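Local coordinates for ABC transporter, substrate binding protein (Agrobacterium tumefaciens, PDB 3C9H) that probably captures a solute in the periplasm as the binding component of an ABC importer, and binds a magnesium ion, at residues P325-V328 and S329-L332. Numbering follows the deposited sequence.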
loop_
_atom_site.group_PDB
_atom_site.type_symbol
_atom_site.label_atom_id
_atom_site.label_comp_id
_atom_site.label_asym_id
_atom_site.label_seq_id
_atom_site.Cartn_x
_atom_site.Cartn_y
_atom_site.Cartn_z
ATOM N N PRO A 325 2.986 11.142 -6.374
ATOM C CA PRO A 325 3.507 9.765 -6.432
ATOM C C PRO A 325 4.972 9.682 -6.077
ATOM O O PRO A 325 5.653 10.704 -6.020
ATOM C CB PRO A 325 3.289 9.341 -7.885
ATOM C CG PRO A 325 3.180 10.632 -8.666
ATOM C CD PRO A 325 2.799 11.729 -7.716
ATOM N N VAL A 326 5.437 8.448 -5.858
ATOM C CA VAL A 326 6.811 8.160 -5.445
ATOM C C VAL A 326 7.507 7.353 -6.577
ATOM O O VAL A 326 7.019 6.289 -6.978
ATOM C CB VAL A 326 6.822 7.339 -4.120
ATOM C CG1 VAL A 326 8.208 7.283 -3.533
ATOM C CG2 VAL A 326 5.806 7.920 -3.088
ATOM N N PRO A 327 8.629 7.871 -7.114
ATOM C CA PRO A 327 9.375 7.156 -8.166
ATOM C C PRO A 327 10.305 6.065 -7.601
ATOM O O PRO A 327 10.804 6.201 -6.475
ATOM C CB PRO A 327 10.185 8.267 -8.835
ATOM C CG PRO A 327 10.420 9.288 -7.725
ATOM C CD PRO A 327 9.254 9.164 -6.761
ATOM N N VAL A 328 10.528 5.003 -8.378
ATOM C CA VAL A 328 11.357 3.847 -7.957
ATOM C C VAL A 328 12.775 3.879 -8.568
ATOM O O VAL A 328 13.757 3.459 -7.940
ATOM C CB VAL A 328 10.702 2.517 -8.403
ATOM C CG1 VAL A 328 11.374 1.334 -7.745
ATOM C CG2 VAL A 328 9.204 2.513 -8.103
ATOM N N SER A 329 12.854 4.372 -9.807
ATOM C CA SER A 329 14.055 4.293 -10.647
ATOM C C SER A 329 15.324 4.977 -10.101
ATOM O O SER A 329 16.438 4.552 -10.450
ATOM C CB SER A 329 13.734 4.837 -12.046
ATOM O OG SER A 329 13.186 6.151 -11.980
ATOM N N PRO A 330 15.181 6.039 -9.272
ATOM C CA PRO A 330 16.403 6.604 -8.671
ATOM C C PRO A 330 16.968 5.707 -7.568
ATOM O O PRO A 330 18.141 5.820 -7.223
ATOM C CB PRO A 330 15.938 7.958 -8.086
ATOM C CG PRO A 330 14.527 8.168 -8.584
ATOM C CD PRO A 330 13.985 6.788 -8.844
ATOM N N GLY A 331 16.134 4.835 -7.012
ATOM C CA GLY A 331 16.607 3.879 -6.028
ATOM C C GLY A 331 16.532 4.451 -4.631
ATOM O O GLY A 331 15.669 5.286 -4.317
ATOM N N LEU A 332 17.453 3.999 -3.792
ATOM C CA LEU A 332 17.284 4.115 -2.342
ATOM C C LEU A 332 17.377 5.574 -1.861
ATOM O O LEU A 332 16.782 5.942 -0.837
ATOM C CB LEU A 332 18.292 3.187 -1.630
ATOM C CG LEU A 332 17.940 2.591 -0.259
ATOM C CD1 LEU A 332 16.444 2.261 -0.106
ATOM C CD2 LEU A 332 18.828 1.378 -0.020
HETATM O O HOH W 1 13.368 5.433 -5.549
#
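Water 1 lies between the carbonyls of Pro327 and Gly331 and is placed to donate to both: its oxygen is 2.6 Å from Gly331 O and 2.8 Å from Pro327 O. Other acceptors compete for its two protons, so the two bonds need not be made at once. The bridge joins the residue just before a type I beta turn, which runs from Val328 to Gly331 with Ser329 and Pro330 at its corners, to the last residue of that turn. The turn closes through Gly331 N, which donates to Val328 O at 2.9 Å. That bond is bent, 137° at the hydrogen, and the donor stands 42° out of the carbonyl plane. Gly331 continues with a positive phi of 89°, a backbone shape that glycine, lacking a side chain, takes readily.

Between the two prolines the apolar contact is slight: Pro327, coming from just before the turn, sets its CB at van der Waals distance from Pro330 CD, 4.1 Å away. Pro330 has no N-H to offer at its corner, and its ring restricts phi to the region the turn requires there. The CA-CB bond of Val328 leads away from the turn, and the side chain packs on Val100 of helix 96-104 and Ile264 of strand 258-268. Its backbone also bonds to Trp122, while Leu332 rests on Lys101 and Asn104. After strand 323-325 the loop is thus anchored at Val328, by packing and by that backbone bond; proline and glycine set the backbone shape, the direct bond from Gly331 closes the turn, and the water probably adds to its hold.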